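Local structure of YycN protein (Bacillus subtilis, 1ON0) at residues L76-E81 and A111-A116. The protein is probably an acyltransferase of the GNAT acetyltransferase family, transferring groups other than amino-acyl groups, and forms a homodimer. Residues are numbered along the deposited sequence; the frame is centred on the assembly and turned at random.
Sequences LWIHAE and AALDQA
Helical segment 111-116 passes over the strand of 76-81, with L76 CA and L113 CA 8.2 Å apart. That spacing is bridged by a single layer of apolar side chains, without backbone pairing; no hydrogen bond crosses the interface, and 111 Å² is buried in all. Alternation along the extended strand sends the CB atoms of L76 and I78 toward the helix, while W77, between them, serves the other face of the sheet, where its NE1 is hydrogen-bonded to H60 ND1. Within 111-116, L113 alone reaches this strand; A112 and A116 pack on L5 of strand 4-7. L113 CG is anti to the backbone N (chi1 -164°), which extends the branched end down to the strand although CB does not aim there. The side chains of L76 and L113 cross at about a right angle, with L76 CD1 lying 3.9 Å from L113 CG. L76 is long enough to span the gap while also touching W63, L65 and L5. Further along the strand, the beta-branch methyl I78 CG2 approaches L113 CD2 at 4.3 Å, a looser touch. One leucine thus serves both strand residues, by branch carbon and methyl; beta-branched isoleucine suits an extended strand and offers a methyl close to the backbone. I91 and W63 from the flanking strands extend this buried apolar layer, in which helix 105-119 packs on the central sheet, as in the alpha/beta GNAT fold.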
loop_
_atom_site.group_PDB
_atom_site.type_symbol
_atom_site.label_atom_id
_atom_site.label_comp_id
_atom_site.label_asym_id
_atom_site.label_seq_id
_atom_site.Cartn_x
_atom_site.Cartn_y
_atom_site.Cartn_z
ATOM N N LEU B 76 2.461 -16.431 -10.895
ATOM C CA LEU B 76 2.220 -17.421 -9.855
ATOM C C LEU B 76 2.269 -18.773 -10.545
ATOM O O LEU B 76 1.556 -19.004 -11.510
ATOM C CB LEU B 76 0.839 -17.209 -9.247
ATOM C CG LEU B 76 0.547 -17.739 -7.843
ATOM C CD1 LEU B 76 -0.884 -18.246 -7.830
ATOM C CD2 LEU B 76 1.517 -18.841 -7.433
ATOM N N TRP B 77 3.118 -19.660 -10.059
ATOM C CA TRP B 77 3.230 -20.976 -10.651
ATOM C C TRP B 77 3.172 -22.033 -9.570
ATOM O O TRP B 77 4.036 -22.078 -8.703
ATOM C CB TRP B 77 4.540 -21.073 -11.451
ATOM C CG TRP B 77 4.979 -22.465 -11.810
ATOM C CD1 TRP B 77 4.215 -23.594 -11.808
ATOM C CD2 TRP B 77 6.279 -22.863 -12.247
ATOM N NE1 TRP B 77 4.951 -24.668 -12.210
ATOM C CE2 TRP B 77 6.228 -24.255 -12.489
ATOM C CE3 TRP B 77 7.488 -22.181 -12.467
ATOM C CZ2 TRP B 77 7.344 -24.986 -12.934
ATOM C CZ3 TRP B 77 8.595 -22.907 -12.913
ATOM C CH2 TRP B 77 8.512 -24.295 -13.141
ATOM N N ILE B 78 2.139 -22.871 -9.603
ATOM C CA ILE B 78 2.029 -23.931 -8.611
ATOM C C ILE B 78 1.918 -25.291 -9.272
ATOM O O ILE B 78 1.517 -25.410 -10.431
ATOM C CB ILE B 78 0.808 -23.760 -7.669
ATOM C CG1 ILE B 78 -0.477 -24.147 -8.384
ATOM C CG2 ILE B 78 0.740 -22.329 -7.170
ATOM C CD1 ILE B 78 -1.697 -24.125 -7.482
ATOM N N HIS B 79 2.280 -26.312 -8.516
ATOM C CA HIS B 79 2.224 -27.690 -8.981
ATOM C C HIS B 79 1.317 -28.461 -8.048
ATOM O O HIS B 79 1.415 -28.309 -6.833
ATOM C CB HIS B 79 3.607 -28.317 -8.929
ATOM C CG HIS B 79 3.618 -29.790 -9.194
ATOM N ND1 HIS B 79 3.233 -30.330 -10.400
ATOM C CD2 HIS B 79 4.006 -30.830 -8.419
ATOM C CE1 HIS B 79 3.390 -31.643 -10.360
ATOM N NE2 HIS B 79 3.858 -31.970 -9.171
ATOM N N ALA B 80 0.449 -29.293 -8.607
ATOM C CA ALA B 80 -0.457 -30.100 -7.798
ATOM C C ALA B 80 -0.208 -31.588 -8.032
ATOM O O ALA B 80 -0.969 -32.231 -8.742
ATOM C CB ALA B 80 -1.907 -29.757 -8.145
ATOM N N GLU B 81 0.847 -32.134 -7.433
ATOM C CA GLU B 81 1.190 -33.552 -7.609
ATOM C C GLU B 81 -0.007 -34.492 -7.743
ATOM O O GLU B 81 -1.113 -34.190 -7.283
ATOM C CB GLU B 81 2.087 -34.035 -6.462
ATOM C CG GLU B 81 3.579 -33.939 -6.756
ATOM C CD GLU B 81 4.350 -33.206 -5.670
ATOM O OE1 GLU B 81 5.595 -33.212 -5.721
ATOM O OE2 GLU B 81 3.714 -32.622 -4.769
ATOM N N ALA B 111 -3.533 -14.118 -1.108
ATOM C CA ALA B 111 -4.882 -14.503 -0.683
ATOM C C ALA B 111 -5.684 -15.015 -1.894
ATOM O O ALA B 111 -6.609 -15.778 -1.732
ATOM C CB ALA B 111 -5.602 -13.321 -0.029
ATOM N N ALA B 112 -5.337 -14.582 -3.100
ATOM C CA ALA B 112 -6.050 -15.078 -4.262
ATOM C C ALA B 112 -5.511 -16.482 -4.521
ATOM O O ALA B 112 -6.190 -17.318 -5.126
ATOM C CB ALA B 112 -5.839 -14.194 -5.471
ATOM N N LEU B 113 -4.292 -16.747 -4.050
ATOM C CA LEU B 113 -3.678 -18.067 -4.214
ATOM C C LEU B 113 -4.497 -19.055 -3.399
ATOM O O LEU B 113 -4.951 -20.063 -3.925
ATOM C CB LEU B 113 -2.235 -18.074 -3.694
ATOM C CG LEU B 113 -1.297 -19.220 -4.111
ATOM C CD1 LEU B 113 -0.266 -19.370 -3.022
ATOM C CD2 LEU B 113 -2.023 -20.548 -4.322
ATOM N N ASP B 114 -4.680 -18.763 -2.113
ATOM C CA ASP B 114 -5.446 -19.649 -1.246
ATOM C C ASP B 114 -6.830 -19.905 -1.786
ATOM O O ASP B 114 -7.305 -21.037 -1.800
ATOM C CB ASP B 114 -5.593 -19.064 0.153
ATOM C CG ASP B 114 -4.285 -18.928 0.853
ATOM O OD1 ASP B 114 -3.286 -19.480 0.346
ATOM O OD2 ASP B 114 -4.249 -18.278 1.920
ATOM N N GLN B 115 -7.487 -18.835 -2.202
ATOM C CA GLN B 115 -8.836 -18.937 -2.739
ATOM C C GLN B 115 -8.851 -19.891 -3.927
ATOM O O GLN B 115 -9.723 -20.751 -4.028
ATOM C CB GLN B 115 -9.328 -17.565 -3.191
ATOM C CG GLN B 115 -10.719 -17.596 -3.770
ATOM C CD GLN B 115 -11.776 -17.832 -2.706
ATOM O OE1 GLN B 115 -12.940 -18.078 -3.017
ATOM N NE2 GLN B 115 -11.375 -17.735 -1.439
ATOM N N ALA B 116 -7.876 -19.734 -4.818
ATOM C CA ALA B 116 -7.783 -20.581 -5.994
ATOM C C ALA B 116 -7.467 -22.035 -5.637
ATOM O O ALA B 116 -8.133 -22.953 -6.118
ATOM C CB ALA B 116 -6.740 -20.025 -6.957
#